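Side-chain contacts in probable GTPase engC (Thermotoga maritima, PDB 1U0L), which probably assists late maturation of the 30S ribosomal subunit as a circularly permuted, slowly hydrolysing GTPase with a zinc site: residues 74-77 / 82-85; 114-119 / 229-234; 105-110 / 173-178; 23-28 / 53-58. One frame throughout, in Å; residues are numbered along the deposited sequence.

Contact 1. Residues 74-77 / 82-85; sequences KNLL and VANV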
loop_
_atom_site.group_PDB
_atom_site.type_symbol
_atom_site.label_atom_id
_atom_site.label_comp_id
_atom_site.label_asym_id
_atom_site.label_seq_id
_atom_site.Cartn_x
_atom_site.Cartn_y
_atom_site.Cartn_z
ATOM N N LYS A 74 -1.008 5.148 13.101
ATOM C CA LYS A 74 0.231 5.585 12.453
ATOM C C LYS A 74 -0.087 6.220 11.098
ATOM O O LYS A 74 0.720 6.969 10.547
ATOM C CB LYS A 74 1.165 4.392 12.233
ATOM C CG LYS A 74 0.563 3.330 11.320
ATOM C CD LYS A 74 1.305 1.996 11.366
ATOM C CE LYS A 74 2.679 2.074 10.721
ATOM N NZ LYS A 74 3.380 0.756 10.801
ATOM N N ASN A 75 -1.266 5.906 10.566
ATOM C CA ASN A 75 -1.706 6.413 9.268
ATOM C C ASN A 75 -3.129 5.941 8.966
ATOM O O ASN A 75 -3.714 5.155 9.705
ATOM C CB ASN A 75 -0.770 5.917 8.173
ATOM C CG ASN A 75 -0.791 4.420 8.046
ATOM O OD1 ASN A 75 -1.854 3.826 7.917
ATOM N ND2 ASN A 75 0.376 3.791 8.079
ATOM N N LEU A 76 -3.672 6.410 7.853
ATOM C CA LEU A 76 -5.021 6.039 7.463
ATOM C C LEU A 76 -5.146 6.077 5.946
ATOM O O LEU A 76 -5.198 7.159 5.368
ATOM C CB LEU A 76 -6.016 7.021 8.056
ATOM C CG LEU A 76 -7.419 6.541 8.406
ATOM C CD1 LEU A 76 -8.352 7.708 8.173
ATOM C CD2 LEU A 76 -7.844 5.353 7.569
ATOM N N LEU A 77 -5.173 4.908 5.306
ATOM C CA LEU A 77 -5.313 4.852 3.857
ATOM C C LEU A 77 -6.688 5.397 3.614
ATOM O O LEU A 77 -7.510 5.374 4.520
ATOM C CB LEU A 77 -5.200 3.424 3.346
ATOM C CG LEU A 77 -3.766 2.940 3.476
ATOM C CD1 LEU A 77 -3.638 1.535 2.897
ATOM C CD2 LEU A 77 -2.856 3.938 2.763
ATOM N N VAL A 82 -8.553 2.307 5.834
ATOM C CA VAL A 82 -7.752 1.329 6.567
ATOM C C VAL A 82 -6.703 2.058 7.388
ATOM O O VAL A 82 -6.028 2.969 6.897
ATOM C CB VAL A 82 -7.060 0.316 5.654
ATOM C CG1 VAL A 82 -6.266 -0.666 6.497
ATOM C CG2 VAL A 82 -8.094 -0.424 4.829
ATOM N N ALA A 83 -6.571 1.632 8.642
ATOM C CA ALA A 83 -5.651 2.254 9.571
ATOM C C ALA A 83 -4.473 1.378 9.926
ATOM O O ALA A 83 -4.606 0.173 9.991
ATOM C CB ALA A 83 -6.401 2.619 10.827
ATOM N N ASN A 84 -3.320 1.997 10.167
ATOM C CA ASN A 84 -2.109 1.272 10.562
ATOM C C ASN A 84 -1.609 0.280 9.532
ATOM O O ASN A 84 -1.246 -0.842 9.861
ATOM C CB ASN A 84 -2.333 0.548 11.895
ATOM C CG ASN A 84 -2.769 1.493 12.998
ATOM O OD1 ASN A 84 -2.036 2.412 13.360
ATOM N ND2 ASN A 84 -3.970 1.281 13.531
ATOM N N VAL A 85 -1.581 0.703 8.279
ATOM C CA VAL A 85 -1.099 -0.158 7.222
ATOM C C VAL A 85 0.415 0.001 7.146
ATOM O O VAL A 85 0.913 1.126 7.150
ATOM C CB VAL A 85 -1.712 0.235 5.870
ATOM C CG1 VAL A 85 -1.307 -0.776 4.816
ATOM C CG2 VAL A 85 -3.226 0.336 5.990
#

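Contact 2. Residues 114-119 / 229-234; sequences NELETV and PGFANL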
loop_
_atom_site.group_PDB
_atom_site.type_symbol
_atom_site.label_atom_id
_atom_site.label_comp_id
_atom_site.label_asym_id
_atom_site.label_seq_id
_atom_site.Cartn_x
_atom_site.Cartn_y
_atom_site.Cartn_z
ATOM N N ASN A 114 1.967 7.949 2.206
ATOM C CA ASN A 114 1.324 7.412 3.408
ATOM C C ASN A 114 2.306 6.688 4.310
ATOM O O ASN A 114 1.904 6.005 5.259
ATOM C CB ASN A 114 0.178 6.488 3.025
ATOM C CG ASN A 114 -1.018 7.254 2.538
ATOM O OD1 ASN A 114 -1.880 7.653 3.324
ATOM N ND2 ASN A 114 -1.068 7.500 1.236
ATOM N N GLU A 115 3.589 6.870 3.999
ATOM C CA GLU A 115 4.692 6.274 4.743
ATOM C C GLU A 115 4.482 4.785 4.937
ATOM O O GLU A 115 4.163 4.330 6.030
ATOM C CB GLU A 115 4.856 6.981 6.092
ATOM C CG GLU A 115 5.014 8.497 5.973
ATOM C CD GLU A 115 5.374 9.160 7.288
ATOM O OE1 GLU A 115 4.613 9.001 8.271
ATOM O OE2 GLU A 115 6.420 9.845 7.338
ATOM N N LEU A 116 4.661 4.029 3.858
ATOM C CA LEU A 116 4.479 2.582 3.891
ATOM C C LEU A 116 5.629 1.871 3.206
ATOM O O LEU A 116 6.247 2.400 2.290
ATOM C CB LEU A 116 3.171 2.188 3.187
ATOM C CG LEU A 116 1.891 2.939 3.571
ATOM C CD1 LEU A 116 0.718 2.496 2.697
ATOM C CD2 LEU A 116 1.586 2.686 5.034
ATOM N N GLU A 117 5.930 0.670 3.671
ATOM C CA GLU A 117 6.968 -0.126 3.054
ATOM C C GLU A 117 6.281 -0.610 1.781
ATOM O O GLU A 117 5.079 -0.880 1.789
ATOM C CB GLU A 117 7.308 -1.330 3.931
ATOM C CG GLU A 117 7.990 -0.996 5.225
ATOM C CD GLU A 117 9.393 -0.493 5.000
ATOM O OE1 GLU A 117 9.550 0.564 4.352
ATOM O OE2 GLU A 117 10.342 -1.159 5.467
ATOM N N THR A 118 7.025 -0.702 0.688
ATOM C CA THR A 118 6.452 -1.194 -0.550
ATOM C C THR A 118 7.240 -2.363 -1.099
ATOM O O THR A 118 8.468 -2.330 -1.138
ATOM C CB THR A 118 6.398 -0.102 -1.624
ATOM O OG1 THR A 118 5.210 0.674 -1.440
ATOM C CG2 THR A 118 6.392 -0.714 -3.017
ATOM N N VAL A 119 6.527 -3.409 -1.497
ATOM C CA VAL A 119 7.163 -4.567 -2.098
ATOM C C VAL A 119 6.585 -4.737 -3.493
ATOM O O VAL A 119 5.396 -5.016 -3.660
ATOM C CB VAL A 119 6.925 -5.815 -1.278
ATOM C CG1 VAL A 119 7.344 -7.044 -2.066
ATOM C CG2 VAL A 119 7.724 -5.714 -0.007
ATOM N N PRO A 229 -8.426 -3.664 -2.662
ATOM C CA PRO A 229 -7.089 -3.158 -3.009
ATOM C C PRO A 229 -6.829 -1.717 -2.624
ATOM O O PRO A 229 -7.765 -0.923 -2.464
ATOM C CB PRO A 229 -7.009 -3.354 -4.525
ATOM C CG PRO A 229 -8.045 -4.378 -4.815
ATOM C CD PRO A 229 -9.172 -3.983 -3.889
ATOM N N GLY A 230 -5.539 -1.402 -2.513
ATOM C CA GLY A 230 -5.083 -0.079 -2.142
ATOM C C GLY A 230 -5.697 1.086 -2.880
ATOM O O GLY A 230 -6.916 1.149 -3.092
ATOM N N PHE A 231 -4.840 2.016 -3.283
ATOM C CA PHE A 231 -5.268 3.227 -3.964
ATOM C C PHE A 231 -5.676 2.978 -5.405
ATOM O O PHE A 231 -5.117 3.577 -6.327
ATOM C CB PHE A 231 -4.140 4.242 -3.944
ATOM C CG PHE A 231 -3.112 3.992 -2.880
ATOM C CD1 PHE A 231 -2.255 2.905 -2.973
ATOM C CD2 PHE A 231 -2.977 4.868 -1.805
ATOM C CE1 PHE A 231 -1.273 2.691 -2.016
ATOM C CE2 PHE A 231 -2.000 4.667 -0.845
ATOM C CZ PHE A 231 -1.143 3.576 -0.948
ATOM N N ALA A 232 -6.663 2.109 -5.593
ATOM C CA ALA A 232 -7.145 1.766 -6.919
ATOM C C ALA A 232 -7.564 2.977 -7.729
ATOM O O ALA A 232 -7.572 2.928 -8.959
ATOM C CB ALA A 232 -8.296 0.787 -6.818
ATOM N N ASN A 233 -7.905 4.069 -7.061
ATOM C CA ASN A 233 -8.319 5.253 -7.792
ATOM C C ASN A 233 -7.152 6.178 -8.117
ATOM O O ASN A 233 -7.360 7.292 -8.597
ATOM C CB ASN A 233 -9.386 6.013 -7.019
ATOM C CG ASN A 233 -8.925 6.403 -5.650
ATOM O OD1 ASN A 233 -7.900 7.063 -5.493
ATOM N ND2 ASN A 233 -9.678 5.995 -4.639
ATOM N N LEU A 234 -5.929 5.718 -7.861
ATOM C CA LEU A 234 -4.729 6.498 -8.159
ATOM C C LEU A 234 -4.976 8.006 -8.065
ATOM O O LEU A 234 -4.763 8.737 -9.032
ATOM C CB LEU A 234 -4.238 6.149 -9.569
ATOM C CG LEU A 234 -3.712 4.724 -9.785
ATOM C CD1 LEU A 234 -3.707 4.389 -11.266
ATOM C CD2 LEU A 234 -2.298 4.587 -9.205
#

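Contact 3. Residues 105-110 / 173-178; sequences DKFLVL and TMAGLS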
loop_
_atom_site.group_PDB
_atom_site.type_symbol
_atom_site.label_atom_id
_atom_site.label_comp_id
_atom_site.label_asym_id
_atom_site.label_seq_id
_atom_site.Cartn_x
_atom_site.Cartn_y
_atom_site.Cartn_z
ATOM N N ASP A 105 4.985 4.494 -10.761
ATOM C CA ASP A 105 5.527 5.566 -9.937
ATOM C C ASP A 105 4.450 6.343 -9.194
ATOM O O ASP A 105 4.703 6.904 -8.122
ATOM C CB ASP A 105 6.391 6.511 -10.784
ATOM C CG ASP A 105 7.633 5.825 -11.315
ATOM O OD1 ASP A 105 8.078 4.832 -10.676
ATOM O OD2 ASP A 105 8.165 6.274 -12.357
ATOM N N LYS A 106 3.244 6.372 -9.753
ATOM C CA LYS A 106 2.157 7.074 -9.090
ATOM C C LYS A 106 1.779 6.246 -7.864
ATOM O O LYS A 106 1.473 6.786 -6.793
ATOM C CB LYS A 106 0.975 7.233 -10.032
ATOM C CG LYS A 106 -0.250 7.772 -9.362
ATOM C CD LYS A 106 -1.165 8.452 -10.331
ATOM C CE LYS A 106 -0.520 9.717 -10.865
ATOM N NZ LYS A 106 -1.480 10.471 -11.735
ATOM N N PHE A 107 1.831 4.928 -8.023
ATOM C CA PHE A 107 1.527 4.022 -6.925
ATOM C C PHE A 107 2.565 4.185 -5.824
ATOM O O PHE A 107 2.211 4.314 -4.643
ATOM C CB PHE A 107 1.506 2.577 -7.416
ATOM C CG PHE A 107 0.149 2.108 -7.803
ATOM C CD1 PHE A 107 -0.048 1.397 -8.980
ATOM C CD2 PHE A 107 -0.948 2.381 -6.989
ATOM C CE1 PHE A 107 -1.327 0.960 -9.346
ATOM C CE2 PHE A 107 -2.233 1.952 -7.342
ATOM C CZ PHE A 107 -2.423 1.238 -8.528
ATOM N N LEU A 108 3.842 4.182 -6.215
ATOM C CA LEU A 108 4.929 4.348 -5.259
ATOM C C LEU A 108 4.812 5.706 -4.568
ATOM O O LEU A 108 4.971 5.797 -3.355
ATOM C CB LEU A 108 6.283 4.220 -5.964
ATOM C CG LEU A 108 6.598 2.821 -6.501
ATOM C CD1 LEU A 108 7.841 2.866 -7.368
ATOM C CD2 LEU A 108 6.781 1.850 -5.344
ATOM N N VAL A 109 4.517 6.756 -5.331
ATOM C CA VAL A 109 4.367 8.084 -4.748
ATOM C C VAL A 109 3.322 8.007 -3.634
ATOM O O VAL A 109 3.538 8.516 -2.533
ATOM C CB VAL A 109 3.921 9.124 -5.801
ATOM C CG1 VAL A 109 3.488 10.408 -5.116
ATOM C CG2 VAL A 109 5.068 9.420 -6.758
ATOM N N LEU A 110 2.197 7.359 -3.922
ATOM C CA LEU A 110 1.127 7.194 -2.938
ATOM C C LEU A 110 1.566 6.391 -1.706
ATOM O O LEU A 110 1.250 6.749 -0.568
ATOM C CB LEU A 110 -0.079 6.508 -3.581
ATOM C CG LEU A 110 -0.920 7.409 -4.474
ATOM C CD1 LEU A 110 -1.937 6.564 -5.208
ATOM C CD2 LEU A 110 -1.594 8.492 -3.659
ATOM N N THR A 173 -1.514 -4.147 2.172
ATOM C CA THR A 173 -2.520 -3.793 1.176
ATOM C C THR A 173 -2.001 -4.054 -0.241
ATOM O O THR A 173 -0.913 -3.622 -0.622
ATOM C CB THR A 173 -2.961 -2.325 1.284
ATOM O OG1 THR A 173 -4.065 -2.109 0.398
ATOM C CG2 THR A 173 -1.825 -1.389 0.905
ATOM N N MET A 174 -2.793 -4.787 -1.013
ATOM C CA MET A 174 -2.434 -5.112 -2.383
ATOM C C MET A 174 -2.761 -3.903 -3.247
ATOM O O MET A 174 -3.728 -3.187 -2.984
ATOM C CB MET A 174 -3.239 -6.324 -2.867
ATOM C CG MET A 174 -3.267 -7.475 -1.877
ATOM S SD MET A 174 -2.571 -8.967 -2.533
ATOM C CE MET A 174 -0.895 -8.479 -2.686
ATOM N N ALA A 175 -1.947 -3.672 -4.270
ATOM C CA ALA A 175 -2.177 -2.552 -5.175
ATOM C C ALA A 175 -1.678 -2.869 -6.585
ATOM O O ALA A 175 -0.659 -3.542 -6.767
ATOM C CB ALA A 175 -1.502 -1.316 -4.634
ATOM N N GLY A 176 -2.414 -2.392 -7.581
ATOM C CA GLY A 176 -2.041 -2.646 -8.960
ATOM C C GLY A 176 -3.235 -2.582 -9.892
ATOM O O GLY A 176 -4.378 -2.688 -9.445
ATOM N N LEU A 177 -2.969 -2.395 -11.183
ATOM C CA LEU A 177 -4.014 -2.322 -12.199
ATOM C C LEU A 177 -4.906 -3.583 -12.247
ATOM O O LEU A 177 -4.438 -4.714 -12.054
ATOM C CB LEU A 177 -3.384 -2.094 -13.574
ATOM C CG LEU A 177 -2.658 -0.770 -13.852
ATOM C CD1 LEU A 177 -1.962 -0.899 -15.196
ATOM C CD2 LEU A 177 -3.613 0.413 -13.860
ATOM N N SER A 178 -6.194 -3.380 -12.510
ATOM C CA SER A 178 -7.143 -4.485 -12.579
ATOM C C SER A 178 -6.676 -5.532 -13.545
ATOM O O SER A 178 -6.325 -5.216 -14.678
ATOM C CB SER A 178 -8.502 -3.986 -13.027
ATOM O OG SER A 178 -8.798 -2.768 -12.355
#

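Contact 4. Residues 23-28 / 53-58; sequences VTVEDE and DRVEYT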
loop_
_atom_site.group_PDB
_atom_site.type_symbol
_atom_site.label_atom_id
_atom_site.label_comp_id
_atom_site.label_asym_id
_atom_site.label_seq_id
_atom_site.Cartn_x
_atom_site.Cartn_y
_atom_site.Cartn_z
ATOM N N VAL A 23 -18.941 -2.831 15.240
ATOM C CA VAL A 23 -17.521 -3.096 15.039
ATOM C C VAL A 23 -17.109 -4.494 15.501
ATOM O O VAL A 23 -17.377 -4.892 16.635
ATOM C CB VAL A 23 -16.648 -2.072 15.808
ATOM C CG1 VAL A 23 -15.163 -2.400 15.626
ATOM C CG2 VAL A 23 -16.954 -0.663 15.331
ATOM N N THR A 24 -16.442 -5.228 14.616
ATOM C CA THR A 24 -15.968 -6.574 14.922
ATOM C C THR A 24 -14.494 -6.451 15.276
ATOM O O THR A 24 -13.706 -5.997 14.451
ATOM C CB THR A 24 -16.063 -7.500 13.689
ATOM O OG1 THR A 24 -17.323 -7.303 13.034
ATOM C CG2 THR A 24 -15.933 -8.961 14.105
ATOM N N VAL A 25 -14.113 -6.842 16.488
ATOM C CA VAL A 25 -12.704 -6.762 16.872
ATOM C C VAL A 25 -12.124 -8.149 17.064
ATOM O O VAL A 25 -12.848 -9.110 17.280
ATOM C CB VAL A 25 -12.480 -5.956 18.195
ATOM C CG1 VAL A 25 -13.669 -5.047 18.468
ATOM C CG2 VAL A 25 -12.225 -6.899 19.359
ATOM N N GLU A 26 -10.808 -8.243 16.981
ATOM C CA GLU A 26 -10.122 -9.508 17.177
ATOM C C GLU A 26 -9.226 -9.322 18.384
ATOM O O GLU A 26 -8.581 -8.286 18.521
ATOM C CB GLU A 26 -9.282 -9.851 15.958
ATOM C CG GLU A 26 -8.491 -11.123 16.116
ATOM C CD GLU A 26 -7.790 -11.520 14.837
ATOM O OE1 GLU A 26 -8.445 -11.466 13.772
ATOM O OE2 GLU A 26 -6.598 -11.893 14.899
ATOM N N ASP A 27 -9.183 -10.321 19.258
ATOM C CA ASP A 27 -8.372 -10.229 20.471
ATOM C C ASP A 27 -6.869 -10.339 20.196
ATOM O O ASP A 27 -6.389 -11.337 19.666
ATOM C CB ASP A 27 -8.817 -11.306 21.467
ATOM C CG ASP A 27 -8.150 -11.169 22.815
ATOM O OD1 ASP A 27 -8.372 -10.142 23.485
ATOM O OD2 ASP A 27 -7.403 -12.094 23.206
ATOM N N GLU A 28 -6.138 -9.293 20.565
ATOM C CA GLU A 28 -4.695 -9.236 20.366
ATOM C C GLU A 28 -3.963 -10.402 21.020
ATOM O O GLU A 28 -2.987 -10.912 20.472
ATOM C CB GLU A 28 -4.148 -7.917 20.917
ATOM C CG GLU A 28 -2.636 -7.778 20.850
ATOM C CD GLU A 28 -2.151 -6.453 21.412
ATOM O OE1 GLU A 28 -2.481 -5.397 20.826
ATOM O OE2 GLU A 28 -1.446 -6.468 22.444
ATOM N N ASP A 53 -7.771 -0.396 13.003
ATOM C CA ASP A 53 -7.563 0.391 14.206
ATOM C C ASP A 53 -7.367 -0.520 15.387
ATOM O O ASP A 53 -8.074 -1.521 15.523
ATOM C CB ASP A 53 -8.744 1.312 14.478
ATOM C CG ASP A 53 -8.437 2.745 14.122
ATOM O OD1 ASP A 53 -7.241 3.110 14.189
ATOM O OD2 ASP A 53 -9.369 3.510 13.788
ATOM N N ARG A 54 -6.388 -0.182 16.224
ATOM C CA ARG A 54 -6.099 -0.960 17.419
ATOM C C ARG A 54 -7.007 -0.422 18.520
ATOM O O ARG A 54 -7.111 0.796 18.702
ATOM C CB ARG A 54 -4.641 -0.780 17.819
ATOM C CG ARG A 54 -3.851 -2.068 17.830
ATOM C CD ARG A 54 -3.540 -2.538 16.428
ATOM N NE ARG A 54 -2.731 -3.754 16.423
ATOM C CZ ARG A 54 -2.029 -4.169 15.374
ATOM N NH1 ARG A 54 -2.038 -3.459 14.250
ATOM N NH2 ARG A 54 -1.318 -5.286 15.446
ATOM N N VAL A 55 -7.676 -1.310 19.250
ATOM C CA VAL A 55 -8.566 -0.854 20.321
ATOM C C VAL A 55 -8.552 -1.702 21.588
ATOM O O VAL A 55 -8.107 -2.855 21.581
ATOM C CB VAL A 55 -10.038 -0.765 19.840
ATOM C CG1 VAL A 55 -10.161 0.277 18.722
ATOM C CG2 VAL A 55 -10.527 -2.134 19.386
ATOM N N GLU A 56 -9.032 -1.106 22.678
ATOM C CA GLU A 56 -9.135 -1.788 23.966
ATOM C C GLU A 56 -10.611 -1.763 24.345
ATOM O O GLU A 56 -11.244 -0.705 24.332
ATOM C CB GLU A 56 -8.264 -1.095 25.016
ATOM C CG GLU A 56 -8.293 0.418 24.986
ATOM C CD GLU A 56 -7.309 1.019 25.973
ATOM O OE1 GLU A 56 -7.413 0.714 27.182
ATOM O OE2 GLU A 56 -6.430 1.794 25.543
ATOM N N TYR A 57 -11.153 -2.936 24.663
ATOM C CA TYR A 57 -12.571 -3.077 24.980
ATOM C C TYR A 57 -12.858 -3.903 26.241
ATOM O O TYR A 57 -11.946 -4.463 26.850
ATOM C CB TYR A 57 -13.265 -3.743 23.792
ATOM C CG TYR A 57 -12.809 -5.174 23.566
ATOM C CD1 TYR A 57 -13.668 -6.246 23.800
ATOM C CD2 TYR A 57 -11.509 -5.453 23.144
ATOM C CE1 TYR A 57 -13.248 -7.560 23.622
ATOM C CE2 TYR A 57 -11.076 -6.763 22.965
ATOM C CZ TYR A 57 -11.950 -7.816 23.205
ATOM O OH TYR A 57 -11.521 -9.119 23.031
ATOM N N THR A 58 -14.139 -3.974 26.612
ATOM C CA THR A 58 -14.586 -4.739 27.779
ATOM C C THR A 58 -15.243 -6.029 27.288
ATOM O O THR A 58 -16.250 -5.994 26.584
ATOM C CB THR A 58 -15.612 -3.956 28.614
ATOM O OG1 THR A 58 -15.014 -2.744 29.095
ATOM C CG2 THR A 58 -16.084 -4.796 29.794
#

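Contact 1. Residues 74-77 / 82-85
Leu77 and Val82 pair across a short antiparallel beta hairpin, and on their face of it lies the well-packed, buried part of the contact. Leu77 CB faces Val82 CB at 4.3 Å, and its CD1 meets Val85 CG2, the side chains of Leu77 and Val85 crossing at about a right angle while Thr173 of strand 171-175 touches both. Branched aliphatic residues suit this buried face, which has no polar group to satisfy on either side chain. Leu76 and Ala83 point to the other face, and there the packing is thinner: Leu76 CD2 comes no closer than 4.5 Å to Ala83 CB. Beyond the paired strands, Asn75 takes over the bonding. Its OD1 receives Val85 N at 3.2 Å, in the carbonyl plane and on a lone pair, and its backbone O receives Asn84 N from above the carbonyl plane. A leucine in its place would probably leave Val85 N without this acceptor and residues 84-85 freer to move. The solvent side belongs to Lys74, whose chain bends at chi3 (-70°) and passes obliquely across Asn84, its CG and CD near Asn84 CA, before NZ forms a salt bridge with Asp86. Asn84 adopts a left-handed backbone conformation that asparagine tolerates well; its ND2 is held by Gly52 O. At the other branch of that amide, OD1 accepts Lys74 N at 2.9 Å, with an N-H...O angle of 165°.

Contact 2. Residues 114-119 / 229-234
The ring of Phe231 is met at its edge by Asn114 and Leu116, two residues of the Schellman motif that ends helix 101-113. Asn114 ND2 lies 3.6 Å from Phe231 CE2, and Leu116 CD1 lies 4.2 Å from Phe231 CZ; both atoms sit near the ring plane, so neither covers a face. The amide approaches from the direction opposite to the ring, its plane turned 44° from that of the phenyl group. This is van der Waals contact, and the polar need of the amide is met close by, where ND2 bonds to Leu110 O in the last turn of the helix. In Asn114, chi1 of -75° puts CG beside the backbone N, consistent with that bond. Leu77 of the neighbouring hairpin touches Asn114, Leu116 and Phe231 alike, an apolar partner suited to the mostly buried cluster. One step further out, Glu115 takes the positive phi that the Schellman motif requires, and Leu116 N turns back to Ala111 O; the reversal sends the chain into strand 117-122. On the other side, Pro229 and Gly230 close the DTPG sequence, the G3 signature of GTPases. Gly230 suits its place because a CB would crowd Phe231 CD1. Phe231 centres an inverse gamma turn and opens a type I turn, in which Leu234 N bonds to Phe231 O at 2.8 Å.

Contact 3. Residues 105-110 / 173-178
Phe107 meets Ala175 and Gly176 from a helix whose neighbouring residues face other partners. Asp105, two residues earlier, turns its carboxylate to Arg284, Tyr143 and Asn287, tying the helix to parts of the chain remote from segment 173-178. Phe107 itself points toward that segment, and the far rim of its ring does the touching: CE1 lies 3.7 Å from Gly176 CA, while CZ lies 3.8 Å from Gly176 N. On the other side of the ring, CE2 approaches Ala175 CB at 4.3 Å. The backbone and the methyl group stand obliquely to the ring. A large aromatic residue suits this position because it spans the distance from helix to strand, the CA atoms of Phe107 and Ala175 being 7.7 Å apart, and a small alanine leaves room for it. Here strand 171-175 runs into the P-loop (Walker A motif) of the GTPase domain, which Gly176 opens; Ser178, further along the same loop, touches the bound GDP. The backbone angles of Gly176 (phi 155°, psi 160°) call for glycine, since a CB would jam against Ala175 O. Phe107 CE1 also lies 4.2 Å from Leu177 N, and Leu234 and Leu90 touch the phenylalanine as well. Nearly one turn further along the helix, Leu110 closes the segment with its side chain against Phe231.

Contact 4. Residues 23-28 / 53-58
Val25 and Tyr57 make the apolar heart of this contact, a CH-pi interaction. Val25 CG2 sits over one face of the tyrosine ring, 4.0 Å from its centroid and 21° off the ring normal, displaced toward the rim so that Tyr57 CE2 is its nearest ring atom at 3.8 Å. The second methyl of the same valine, CG1, reaches Val55 CG2 at 4.4 Å. A beta-branched residue suits this place because its two methyls serve two partners at once. Ile34 of strand 33-38 touches the tyrosine too. The polar part is slighter. Tyr57 OH gives a weak hydrogen bond to Asp27 OD1 at 3.3 Å, the carboxylate plane standing 79° from the ring. Asp27 CG is anti to the backbone N (chi1 -173°), which carries the carboxylate over to the hydroxyl; the same OD1 is held more strongly by Arg11 in a salt bridge. Were this tyrosine an alanine, Val25 CG2 would probably lose the ring face it packs on and Asp27 OD1 its weak second partner. In backbone terms, strands 23-27 and 54-58 do not pair: their axes pass 8.5 Å apart, at right angles, and side chains fill the space between. Such interior packing between steeply crossing strands is typical of the small, strongly curled barrel of the OB-fold, which forms the N-terminal domain here.

Contact 4 comes first along the chain, within the N-terminal OB-fold domain; contact 1 follows in the hairpin 76-77/82-83, their centres 15 Å apart, and the two touch where Ala83 and Asn84 meet Asp53 and Arg54. The hairpin thus sits at the junction with the GTPase domain, against strand 171-175. Centre to centre, contacts 1 and 2 are 11 Å apart. Contacts 2 and 3 are only 5 Å apart by centre and their segments alternate along the chain. Both reach the same mixed sheet, placing helix 101-113 and the loop after strand 224-226 beside the start of the P-loop. Contact 4 lies 29 Å from contact 3, centre to centre.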